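Local coordinates for 5-formaminoimidazole-4-carboxamide-1-(beta)-D-ribofuranosyl 5'-monophosphate synthetase (Methanocaldococcus jannaschii, PDB 2R7L), which catalyses the ATP- and formate-dependent formylation of AICAR to FAICAR, a folate-independent step of purine nucleotide biosynthesis, at residues H210-P215 / I291-L296; S214-E219 / L353-K358. One frame throughout, in Å; residues are numbered along the deposited sequence.

In the fold
Past the N-terminal parallel sheet, the chain enters the ATP-grasp region and runs out along strand 205-214, where both contacts begin. Contact 1 pairs the end of that strand with the start of strand 292-300; it closes a loop through the hairpin partner 219-230, edge strand 253-263 and helix 268-285, and joins neighbouring strands of the five-stranded antiparallel sheet. Contact 2 starts from the same end of the strand, sharing S214 and P215, and reaches the segment after helix 339-353, beyond the second segment of contact 1, so the two loops overlap and cross. Their centres lie about 13 Å apart, contact 1 inside the buried sheet and contact 2 beside a neighbouring subunit.

Contact 1 (H210-P215 / I291-L296); sequences HYFYSP and IGPFCL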
loop_
_atom_site.group_PDB
_atom_site.type_symbol
_atom_site.label_atom_id
_atom_site.label_comp_id
_atom_site.label_asym_id
_atom_site.label_seq_id
_atom_site.Cartn_x
_atom_site.Cartn_y
_atom_site.Cartn_z
ATOM N N HIS A 210 -5.772 23.537 10.175
ATOM C CA HIS A 210 -6.270 22.486 11.053
ATOM C C HIS A 210 -5.130 21.847 11.846
ATOM O O HIS A 210 -4.231 21.211 11.283
ATOM C CB HIS A 210 -7.078 21.462 10.256
ATOM C CG HIS A 210 -8.098 22.085 9.349
ATOM N ND1 HIS A 210 -9.381 22.376 9.758
ATOM C CD2 HIS A 210 -8.016 22.487 8.058
ATOM C CE1 HIS A 210 -10.047 22.926 8.758
ATOM N NE2 HIS A 210 -9.242 23.000 7.714
ATOM N N TYR A 211 -5.158 22.052 13.158
ATOM C CA TYR A 211 -4.126 21.512 14.039
ATOM C C TYR A 211 -4.670 20.316 14.820
ATOM O O TYR A 211 -5.880 20.099 14.891
ATOM C CB TYR A 211 -3.657 22.557 15.060
ATOM C CG TYR A 211 -3.132 23.874 14.526
ATOM C CD1 TYR A 211 -1.771 24.132 14.495
ATOM C CD2 TYR A 211 -4.003 24.882 14.107
ATOM C CE1 TYR A 211 -1.281 25.344 14.039
ATOM C CE2 TYR A 211 -3.522 26.097 13.639
ATOM C CZ TYR A 211 -2.161 26.320 13.618
ATOM O OH TYR A 211 -1.667 27.508 13.161
ATOM N N PHE A 212 -3.764 19.562 15.434
ATOM C CA PHE A 212 -4.140 18.522 16.382
ATOM C C PHE A 212 -3.188 18.608 17.564
ATOM O O PHE A 212 -1.972 18.507 17.387
ATOM C CB PHE A 212 -4.048 17.128 15.746
ATOM C CG PHE A 212 -4.603 16.024 16.614
ATOM C CD1 PHE A 212 -5.928 15.660 16.522
ATOM C CD2 PHE A 212 -3.800 15.371 17.541
ATOM C CE1 PHE A 212 -6.450 14.646 17.318
ATOM C CE2 PHE A 212 -4.319 14.363 18.344
ATOM C CZ PHE A 212 -5.649 14.007 18.233
ATOM N N TYR A 213 -3.732 18.840 18.760
ATOM C CA TYR A 213 -2.921 18.742 19.972
ATOM C C TYR A 213 -3.052 17.343 20.558
ATOM O O TYR A 213 -4.145 16.903 20.917
ATOM C CB TYR A 213 -3.302 19.773 21.046
ATOM C CG TYR A 213 -2.492 19.566 22.319
ATOM C CD1 TYR A 213 -1.149 19.904 22.368
ATOM C CD2 TYR A 213 -3.060 18.989 23.449
ATOM C CE1 TYR A 213 -0.395 19.694 23.525
ATOM C CE2 TYR A 213 -2.315 18.777 24.598
ATOM C CZ TYR A 213 -0.990 19.131 24.628
ATOM O OH TYR A 213 -0.252 18.920 25.781
ATOM N N SER A 214 -1.927 16.652 20.643
ATOM C CA SER A 214 -1.897 15.334 21.240
ATOM C C SER A 214 -1.483 15.453 22.697
ATOM O O SER A 214 -0.333 15.776 22.979
ATOM C CB SER A 214 -0.890 14.455 20.506
ATOM O OG SER A 214 -0.672 13.266 21.240
ATOM N N PRO A 215 -2.416 15.186 23.620
ATOM C CA PRO A 215 -2.141 15.205 25.056
ATOM C C PRO A 215 -1.178 14.083 25.438
ATOM O O PRO A 215 -0.407 14.226 26.390
ATOM C CB PRO A 215 -3.515 14.956 25.698
ATOM C CG PRO A 215 -4.512 15.033 24.606
ATOM C CD PRO A 215 -3.807 14.820 23.316
ATOM N N ILE A 291 -7.843 19.805 23.326
ATOM C CA ILE A 291 -7.647 18.363 23.222
ATOM C C ILE A 291 -8.043 17.898 21.829
ATOM O O ILE A 291 -9.213 17.947 21.454
ATOM C CB ILE A 291 -8.448 17.588 24.299
ATOM C CG1 ILE A 291 -8.055 18.049 25.710
ATOM C CG2 ILE A 291 -8.254 16.086 24.145
ATOM C CD1 ILE A 291 -6.609 17.791 26.081
ATOM N N GLY A 292 -7.058 17.459 21.054
ATOM C CA GLY A 292 -7.328 16.975 19.716
ATOM C C GLY A 292 -7.396 18.079 18.677
ATOM O O GLY A 292 -6.546 18.975 18.653
ATOM N N PRO A 293 -8.408 18.013 17.802
ATOM C CA PRO A 293 -8.529 18.932 16.680
ATOM C C PRO A 293 -8.914 20.357 17.077
ATOM O O PRO A 293 -9.833 20.562 17.883
ATOM C CB PRO A 293 -9.639 18.306 15.836
ATOM C CG PRO A 293 -10.464 17.542 16.803
ATOM C CD PRO A 293 -9.504 17.027 17.836
ATOM N N PHE A 294 -8.192 21.329 16.520
ATOM C CA PHE A 294 -8.598 22.733 16.578
ATOM C C PHE A 294 -8.136 23.477 15.334
ATOM O O PHE A 294 -7.152 23.096 14.691
ATOM C CB PHE A 294 -8.112 23.434 17.856
ATOM C CG PHE A 294 -6.625 23.669 17.914
ATOM C CD1 PHE A 294 -6.076 24.843 17.423
ATOM C CD2 PHE A 294 -5.783 22.738 18.500
ATOM C CE1 PHE A 294 -4.709 25.078 17.492
ATOM C CE2 PHE A 294 -4.408 22.967 18.575
ATOM C CZ PHE A 294 -3.877 24.140 18.074
ATOM N N CYS A 295 -8.859 24.541 15.005
ATOM C CA CYS A 295 -8.673 25.248 13.745
ATOM C C CYS A 295 -8.512 26.745 13.977
ATOM O O CYS A 295 -9.276 27.345 14.742
ATOM C CB CYS A 295 -9.885 24.991 12.851
ATOM S SG CYS A 295 -9.890 25.856 11.270
ATOM N N LEU A 296 -7.508 27.332 13.337
ATOM C CA LEU A 296 -7.396 28.790 13.245
ATOM C C LEU A 296 -7.819 29.228 11.849
ATOM O O LEU A 296 -7.205 28.831 10.853
ATOM C CB LEU A 296 -5.966 29.265 13.529
ATOM C CG LEU A 296 -5.464 29.080 14.967
ATOM C CD1 LEU A 296 -4.131 29.745 15.142
ATOM C CD2 LEU A 296 -6.461 29.616 15.976
#
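The ring of F294 lies over CB of Y211, with CZ of F294 3.4 Å from that carbon. The two residues form a hydrogen-bonded pair of the antiparallel sheet in the ATP-grasp region, where strands 205-214 and 292-300 run side by side. Their rings are almost parallel, with planes 7° apart, but offset so far that little of one covers the other, the centroids standing 4.9 Å apart. CG of F294 lodges between its backbone N and carbonyl carbon (chi1 70°), which folds the ring back across the neighbouring strand. L278 and V279 of helix 268-285 also pack on this phenyl group; an alanine here would probably open a gap between sheet and helix and strip CB of Y211 of its cover. The tyrosine ring in turn meets CG of L296 through CE2, and its hydroxyl bonds to the carbonyl of V271. Backbone bonds hold the register, Y211 N reaching F294 O at 2.7 Å and Y213 N reaching G292 O at 2.8 Å. On the face carrying H210, F212 and P293, CA of G292 sits over the F212 ring, 3.7 Å from the ring centroid. H210, whose side chain lies about 7 Å from bound AICAR, bonds through NE2 to D226, whereas its buried ND1 has no hydrogen-bond partner in the model and lies 3.8 Å from C295 SG, which sits obliquely to the ring.

Contact 2 (S214-E219 / L353-K358); sequences SPLKDE and LDMIDK
OG of S214 is gripped by two groups, the backbone N of K217 at 3.0 Å and the carboxylate of E346, and the ST motif made by the first bond steadies the turn that offers P215 and L216 to K358. This turn joins strands 205-214 and 219-230 and closes with a G1 beta bulge, D218 and E219 both facing S214. On the other segment, helix 339-353 ends in a Schellman motif at D354, and the chain bends back through a bond from K358 N to M355 O. The proline ring lies against the carbonyl of K358, with CB and CG each 3.5 Å from its O. Beside it, the methyls of L216 diverge: CD2 meets CD of K358 at 4.0 Å and CB of M355 at 4.2 Å, while CD1 reaches CD1 of L353 at 4.3 Å. L353 of a second subunit also packs on L216, and M355 meets M355 of that subunit. The lysine contributes its aliphatic stem, crossing the leucine at a slant. Apart from the proline carbons on the K358 carbonyl oxygen, the touching is carbon to carbon, so the contact rests on van der Waals packing, with the S214-E346 bond as a polar tie just beside it, on the helix leading into 353-358.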
loop_
_atom_site.group_PDB
_atom_site.type_symbol
_atom_site.label_atom_id
_atom_site.label_comp_id
_atom_site.label_asym_id
_atom_site.label_seq_id
_atom_site.Cartn_x
_atom_site.Cartn_y
_atom_site.Cartn_z
ATOM N N SER A 214 -1.927 16.652 20.643
ATOM C CA SER A 214 -1.897 15.334 21.240
ATOM C C SER A 214 -1.483 15.453 22.697
ATOM O O SER A 214 -0.333 15.776 22.979
ATOM C CB SER A 214 -0.890 14.455 20.506
ATOM O OG SER A 214 -0.672 13.266 21.240
ATOM N N PRO A 215 -2.416 15.186 23.620
ATOM C CA PRO A 215 -2.141 15.205 25.056
ATOM C C PRO A 215 -1.178 14.083 25.438
ATOM O O PRO A 215 -0.407 14.226 26.390
ATOM C CB PRO A 215 -3.515 14.956 25.698
ATOM C CG PRO A 215 -4.512 15.033 24.606
ATOM C CD PRO A 215 -3.807 14.820 23.316
ATOM N N LEU A 216 -1.220 12.978 24.692
ATOM C CA LEU A 216 -0.309 11.857 24.929
ATOM C C LEU A 216 1.123 12.244 24.593
ATOM O O LEU A 216 2.052 11.891 25.315
ATOM C CB LEU A 216 -0.716 10.626 24.123
ATOM C CG LEU A 216 -2.182 10.194 24.112
ATOM C CD1 LEU A 216 -2.322 8.865 23.394
ATOM C CD2 LEU A 216 -2.766 10.112 25.508
ATOM N N LYS A 217 1.306 12.968 23.494
ATOM C CA LYS A 217 2.652 13.366 23.071
ATOM C C LYS A 217 3.033 14.774 23.523
ATOM O O LYS A 217 4.184 15.182 23.374
ATOM C CB LYS A 217 2.790 13.275 21.550
ATOM C CG LYS A 217 2.676 11.866 20.995
ATOM C CD LYS A 217 3.152 11.809 19.555
ATOM C CE LYS A 217 2.203 12.540 18.621
ATOM N NZ LYS A 217 2.589 12.357 17.188
ATOM N N ASP A 218 2.063 15.505 24.072
ATOM C CA ASP A 218 2.224 16.929 24.370
ATOM C C ASP A 218 2.798 17.667 23.167
ATOM O O ASP A 218 3.883 18.247 23.234
ATOM C CB ASP A 218 3.114 17.150 25.597
ATOM C CG ASP A 218 3.105 18.596 26.062
ATOM O OD1 ASP A 218 2.037 19.244 25.950
ATOM O OD2 ASP A 218 4.163 19.082 26.530
ATOM N N GLU A 219 2.064 17.639 22.063
ATOM C CA GLU A 219 2.567 18.191 20.815
ATOM C C GLU A 219 1.424 18.738 19.974
ATOM O O GLU A 219 0.341 18.145 19.913
ATOM C CB GLU A 219 3.316 17.111 20.033
ATOM C CG GLU A 219 4.157 17.624 18.872
ATOM C CD GLU A 219 4.373 16.561 17.804
ATOM O OE1 GLU A 219 5.185 16.787 16.882
ATOM O OE2 GLU A 219 3.725 15.496 17.882
ATOM N N LEU A 353 -2.593 2.558 26.190
ATOM C CA LEU A 353 -1.634 3.015 27.194
ATOM C C LEU A 353 -2.315 3.275 28.530
ATOM O O LEU A 353 -1.672 3.703 29.486
ATOM C CB LEU A 353 -0.907 4.282 26.733
ATOM C CG LEU A 353 -0.094 4.251 25.438
ATOM C CD1 LEU A 353 0.093 5.658 24.921
ATOM C CD2 LEU A 353 1.247 3.580 25.644
ATOM N N ASP A 354 -3.615 3.009 28.588
ATOM C CA ASP A 354 -4.406 3.254 29.791
ATOM C C ASP A 354 -4.318 4.733 30.193
ATOM O O ASP A 354 -3.882 5.074 31.299
ATOM C CB ASP A 354 -3.949 2.342 30.931
ATOM C CG ASP A 354 -5.031 2.119 31.968
ATOM O OD1 ASP A 354 -6.214 2.020 31.581
ATOM O OD2 ASP A 354 -4.696 2.036 33.169
ATOM N N MET A 355 -4.722 5.601 29.267
ATOM C CA MET A 355 -4.655 7.047 29.449
ATOM C C MET A 355 -5.887 7.677 28.846
ATOM O O MET A 355 -5.827 8.777 28.299
ATOM C CB MET A 355 -3.420 7.621 28.766
ATOM C CG MET A 355 -2.120 7.263 29.440
ATOM S SD MET A 355 -0.715 7.851 28.495
ATOM C CE MET A 355 0.598 7.562 29.661
ATOM N N ILE A 356 -7.009 6.977 28.941
ATOM C CA ILE A 356 -8.242 7.480 28.383
ATOM C C ILE A 356 -8.617 8.792 29.067
ATOM O O ILE A 356 -9.407 9.574 28.540
ATOM C CB ILE A 356 -9.377 6.466 28.546
ATOM C CG1 ILE A 356 -10.378 6.614 27.401
ATOM C CG2 ILE A 356 -10.039 6.614 29.909
ATOM C CD1 ILE A 356 -9.733 6.491 26.035
ATOM N N ASP A 357 -8.026 9.035 30.233
ATOM C CA ASP A 357 -8.353 10.208 31.026
ATOM C C ASP A 357 -7.673 11.464 30.482
ATOM O O ASP A 357 -8.023 12.579 30.858
ATOM C CB ASP A 357 -7.988 9.982 32.498
ATOM C CG ASP A 357 -6.493 9.858 32.721
ATOM O OD1 ASP A 357 -5.806 9.236 31.883
ATOM O OD2 ASP A 357 -6.003 10.378 33.742
ATOM N N LYS A 358 -6.703 11.286 29.594
ATOM C CA LYS A 358 -6.040 12.430 28.985
ATOM C C LYS A 358 -6.826 12.986 27.790
ATOM O O LYS A 358 -6.503 14.054 27.278
ATOM C CB LYS A 358 -4.612 12.072 28.561
ATOM C CG LYS A 358 -3.610 11.982 29.707
ATOM C CD LYS A 358 -2.244 11.551 29.190
ATOM C CE LYS A 358 -1.167 11.636 30.262
ATOM N NZ LYS A 358 -0.651 13.024 30.431
#